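Local atomic coordinates of cobyrinic Acid a,c-diamide synthase (Mycobacterium smegmatis, PDB entry 4PFS), a protein that binds ADP and magnesium, belongs to the ParA family of P-loop proteins, and may play a role in septum formation. Residues Leu13-Gln18 with Ile152-Cys157; Leu213-Pro218 with Pro266-Glu271. All coordinates share one frame; numbering follows the deposited sequence.

Contact 1 lies in the core: two neighbouring parallel strands of the central sheet, joined by direct backbone bonds and lined with aliphatic side chains, close to the nucleotide site. Contact 2 is partly buried and nearer the surface, where the loop 213-218 meets the C-terminal segment 266-271 without regular strands, and waters supplement its two direct bonds. The centres of contact 1 and contact 2 lie about 14 Å apart. Strand 184-191 relates them, since it packs against the side chains of Ile152 and Val153 and its Ala188 bonds to the backbones of Pro214 and Leu216. The two contacts also touch directly, with Ile152 CG2 4.3 Å from Leu216 CD1.

Contact 1. Residues Leu13-Gln18 with Ile152-Cys157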
# COMPACT_ATOMS: atom_id res chain seq x y z
N LEU A 13 5.77 1.33 3.61
CA LEU A 13 4.96 0.16 3.31
C LEU A 13 4.22 0.39 2.02
O LEU A 13 3.44 1.34 1.92
CB LEU A 13 3.96 -0.12 4.44
CG LEU A 13 2.85 -1.15 4.14
CD1 LEU A 13 3.43 -2.55 3.99
CD2 LEU A 13 1.76 -1.13 5.20
N ALA A 14 4.46 -0.49 1.05
CA ALA A 14 3.69 -0.46 -0.19
C ALA A 14 2.45 -1.35 -0.04
O ALA A 14 2.51 -2.44 0.53
CB ALA A 14 4.55 -0.91 -1.37
N VAL A 15 1.32 -0.88 -0.55
CA VAL A 15 0.12 -1.70 -0.60
C VAL A 15 -0.28 -1.91 -2.06
O VAL A 15 -0.63 -0.95 -2.76
CB VAL A 15 -1.00 -1.06 0.21
CG1 VAL A 15 -2.31 -1.84 0.01
CG2 VAL A 15 -0.62 -1.05 1.68
N ALA A 16 -0.19 -3.15 -2.53
CA ALA A 16 -0.29 -3.37 -3.97
C ALA A 16 -1.06 -4.63 -4.33
O ALA A 16 -1.04 -5.63 -3.60
CB ALA A 16 1.12 -3.40 -4.58
N ASN A 17 -1.75 -4.54 -5.46
CA ASN A 17 -2.52 -5.61 -6.07
C ASN A 17 -2.98 -5.14 -7.44
O ASN A 17 -3.74 -4.17 -7.54
CB ASN A 17 -3.72 -5.99 -5.21
CG ASN A 17 -4.39 -7.28 -5.68
OD1 ASN A 17 -4.16 -7.74 -6.80
ND2 ASN A 17 -5.21 -7.86 -4.82
N GLN A 18 -2.53 -5.81 -8.50
CA GLN A 18 -2.83 -5.35 -9.86
C GLN A 18 -4.31 -5.61 -10.21
O GLN A 18 -4.84 -5.04 -11.16
CB GLN A 18 -1.90 -6.02 -10.89
CG GLN A 18 -2.18 -7.51 -11.21
CD GLN A 18 -1.54 -8.48 -10.22
OE1 GLN A 18 -1.40 -8.18 -9.05
NE2 GLN A 18 -1.11 -9.63 -10.71
N ILE A 152 2.60 -5.50 1.24
CA ILE A 152 1.53 -6.45 1.47
C ILE A 152 0.60 -6.43 0.26
O ILE A 152 0.48 -5.40 -0.42
CB ILE A 152 0.70 -6.15 2.75
CG1 ILE A 152 0.12 -4.72 2.70
CG2 ILE A 152 1.54 -6.35 4.02
CD1 ILE A 152 -0.91 -4.44 3.80
N VAL A 153 -0.04 -7.55 -0.03
CA VAL A 153 -1.11 -7.53 -1.00
C VAL A 153 -2.45 -7.77 -0.30
O VAL A 153 -2.67 -8.81 0.34
CB VAL A 153 -0.88 -8.57 -2.13
CG1 VAL A 153 -0.32 -9.86 -1.57
CG2 VAL A 153 -2.15 -8.80 -2.93
N PRO A 154 -3.33 -6.76 -0.36
CA PRO A 154 -4.70 -6.94 0.15
C PRO A 154 -5.43 -7.88 -0.79
O PRO A 154 -5.52 -7.60 -2.00
CB PRO A 154 -5.28 -5.52 0.11
CG PRO A 154 -4.49 -4.82 -0.95
CD PRO A 154 -3.10 -5.40 -0.88
N LEU A 155 -5.91 -8.99 -0.27
CA LEU A 155 -6.40 -10.07 -1.12
C LEU A 155 -7.82 -10.46 -0.79
O LEU A 155 -8.09 -10.92 0.32
CB LEU A 155 -5.49 -11.29 -0.99
CG LEU A 155 -5.64 -12.42 -2.01
CD1 LEU A 155 -5.32 -11.95 -3.44
CD2 LEU A 155 -4.77 -13.58 -1.61
N GLN A 156 -8.71 -10.26 -1.75
CA GLN A 156 -10.12 -10.62 -1.60
C GLN A 156 -10.31 -12.12 -1.48
O GLN A 156 -9.65 -12.90 -2.19
CB GLN A 156 -10.95 -10.10 -2.78
CG GLN A 156 -10.64 -10.76 -4.13
CD GLN A 156 -11.33 -12.11 -4.35
OE1 GLN A 156 -12.42 -12.36 -3.82
NE2 GLN A 156 -10.69 -12.98 -5.12
N CYS A 157 -11.21 -12.53 -0.59
CA CYS A 157 -11.57 -13.94 -0.52
C CYS A 157 -13.09 -14.17 -0.55
O CYS A 157 -13.62 -15.03 0.16
CB CYS A 157 -10.95 -14.60 0.72
SG CYS A 157 -10.89 -13.61 2.22
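Parallel strand pairing joins Leu13-Gln18 to Ile152-Cys157 in the central sheet, where strand 150-156 lies between strand 11-15 and strand 184-191; residues 13-15 run beside residues 152-156 at a crossing angle of -31°. Val15 and Ile152 form the bridge. The backbone of Ile152 is used twice: its N-H donates to Ala14 O (3.1 Å) and its O accepts from Ala16 N (3.2 Å), both bonds nearly straight. Val15 and Ile152 share one face of the sheet, where their side chains lie side by side, Val15 CG2 being 3.9 Å from Ile152 CG1. The other methyl of Val15, CG1, sits anti to the backbone N (chi1 172°) and meets the ring of Pro154 at CD, 3.8 Å away. Leu13 reaches Ile152 through CD1.

Beyond Ala16 the strands no longer pair by backbone N-H groups, since Pro154 has none to give. Ala16 O instead takes a CA-H...O contact from Val153 CA at 3.2 Å, and Asn17 continues the link with its side chain. Its ND2 donates to Pro154 O at 2.8 Å, with the acceptor close to the amide plane, while Val153 CG2 packs 3.7 Å from the same ND2. OD1 is held by Lys19 N, so both ends of the amide are engaged and its rotation is fixed.

Helix 24-37 packs over Val15 and Pro154, bringing the ADP-binding Lys24 against both. A first strand running into the nucleotide-binding loop and helix, flanked by parallel strands, is characteristic of the P-loop NTPase fold to which ParA proteins belong.

Contact 2. Residues Leu213-Pro218 with Pro266-Glu271; sequences LPVLAP and PTFTPE
Ala217 and Val215 hold the C-terminal segment through two backbone hydrogen bonds that flank Leu216 and Thr267, the residues of a single isolated bridge. Phe268 N donates to Val215 O at 2.7 Å, and Ala217 N donates to Pro266 O at 3.0 Å. Neither is straight: the N-H...O angles are 152° and 153°, and both donors are tilted from the carbonyl planes of their acceptors.

Water approaches each acceptor as well. Water 1 donates to Val215 O and accepts from Thr269 N at 2.7 Å, so this one carbonyl serves two N-H groups, one directly and one through water. Water 2 donates to Ala217 O at 3.0 Å and also sits against Pro266 O, but that second leg is too short for its geometry to be trusted. Thr267 turns its hydroxyl back into its own segment: with OG1 between the backbone N and the carbonyl carbon (chi1 56°), OG1 comes to 2.5 Å from Thr269 O, so short that the exact geometry is doubtful.

Apolar contact accompanies these bonds. Val215 CG1 lies 3.7 Å from Phe268 CB, the two side chains pointing the same way, and the methyl of Ala217 presses on the Thr267-Phe268 peptide, with CB 3.6 Å from Thr267 C. The Phe268 side chain also packs on Leu204 of helix 199-210 and on Pro219, while Leu216 turns to Phe251 of helix 243-261.

The polar bonding across the contact thus depends on backbone groups and water rather than on polar side chains, and apolar side chains pack around it where the chain after helix 243-261 meets the 213-218 loop.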
# COMPACT_ATOMS: atom_id res chain seq x y z
N LEU A 213 3.55 -17.58 -0.51
CA LEU A 213 2.95 -16.35 -0.03
C LEU A 213 2.36 -16.51 1.36
O LEU A 213 1.39 -17.26 1.53
CB LEU A 213 1.84 -15.90 -1.00
CG LEU A 213 1.05 -14.65 -0.65
CD1 LEU A 213 1.99 -13.47 -0.58
CD2 LEU A 213 -0.05 -14.39 -1.67
N PRO A 214 2.93 -15.83 2.37
CA PRO A 214 2.29 -15.89 3.70
C PRO A 214 0.92 -15.23 3.68
O PRO A 214 0.79 -14.17 3.09
CB PRO A 214 3.26 -15.11 4.60
CG PRO A 214 4.55 -15.06 3.87
CD PRO A 214 4.17 -15.04 2.40
N VAL A 215 -0.07 -15.87 4.28
CA VAL A 215 -1.38 -15.24 4.44
C VAL A 215 -1.52 -14.80 5.89
O VAL A 215 -1.43 -15.60 6.81
CB VAL A 215 -2.53 -16.19 4.07
CG1 VAL A 215 -3.86 -15.48 4.22
CG2 VAL A 215 -2.35 -16.69 2.66
N LEU A 216 -1.75 -13.50 6.06
CA LEU A 216 -1.59 -12.86 7.36
C LEU A 216 -2.90 -12.79 8.13
O LEU A 216 -3.98 -13.01 7.59
CB LEU A 216 -1.00 -11.46 7.16
CG LEU A 216 0.34 -11.39 6.38
CD1 LEU A 216 0.86 -9.98 6.20
CD2 LEU A 216 1.40 -12.23 7.08
N ALA A 217 -2.79 -12.47 9.42
CA ALA A 217 -3.94 -12.30 10.30
C ALA A 217 -3.94 -10.91 10.95
O ALA A 217 -2.89 -10.30 11.12
CB ALA A 217 -3.95 -13.41 11.37
N PRO A 218 -5.13 -10.41 11.32
CA PRO A 218 -6.45 -11.01 11.08
C PRO A 218 -6.99 -10.67 9.69
O PRO A 218 -6.53 -9.71 9.06
CB PRO A 218 -7.32 -10.39 12.16
CG PRO A 218 -6.73 -9.05 12.36
CD PRO A 218 -5.24 -9.20 12.15
N PRO A 266 1.89 -12.36 12.47
CA PRO A 266 1.02 -13.52 12.73
C PRO A 266 0.26 -13.91 11.47
O PRO A 266 -0.09 -13.01 10.72
CB PRO A 266 0.06 -13.01 13.81
CG PRO A 266 0.76 -11.82 14.42
CD PRO A 266 1.56 -11.21 13.32
N THR A 267 0.04 -15.21 11.25
CA THR A 267 -0.54 -15.73 10.01
C THR A 267 -1.97 -16.24 10.19
O THR A 267 -2.32 -16.77 11.25
CB THR A 267 0.30 -16.89 9.41
OG1 THR A 267 0.45 -17.93 10.39
CG2 THR A 267 1.66 -16.40 9.00
N PHE A 268 -2.78 -16.08 9.15
CA PHE A 268 -4.17 -16.55 9.14
C PHE A 268 -4.29 -17.96 9.74
O PHE A 268 -5.14 -18.22 10.59
CB PHE A 268 -4.73 -16.54 7.71
CG PHE A 268 -6.14 -17.02 7.62
CD1 PHE A 268 -7.19 -16.24 8.11
CD2 PHE A 268 -6.44 -18.25 7.08
CE1 PHE A 268 -8.51 -16.70 8.05
CE2 PHE A 268 -7.75 -18.71 7.02
CZ PHE A 268 -8.79 -17.93 7.50
N THR A 269 -3.42 -18.85 9.28
CA THR A 269 -3.21 -20.13 9.94
C THR A 269 -1.98 -20.02 10.83
O THR A 269 -0.85 -20.02 10.34
CB THR A 269 -3.03 -21.26 8.91
OG1 THR A 269 -4.06 -21.19 7.91
CG2 THR A 269 -3.09 -22.60 9.59
N PRO A 270 -2.19 -19.92 12.15
CA PRO A 270 -1.13 -19.71 13.17
C PRO A 270 0.00 -20.73 13.13
O PRO A 270 -0.25 -21.91 12.94
CB PRO A 270 -1.89 -19.83 14.49
CG PRO A 270 -3.30 -19.51 14.16
CD PRO A 270 -3.52 -20.04 12.77
N GLU A 271 1.24 -20.27 13.33
CA GLU A 271 2.39 -21.17 13.41
C GLU A 271 2.21 -22.21 14.50
O GLU A 271 2.00 -21.86 15.66
CB GLU A 271 3.68 -20.38 13.67
O HOH W 1 -1.83 -18.70 7.05
O HOH W 2 -0.04 -10.58 10.37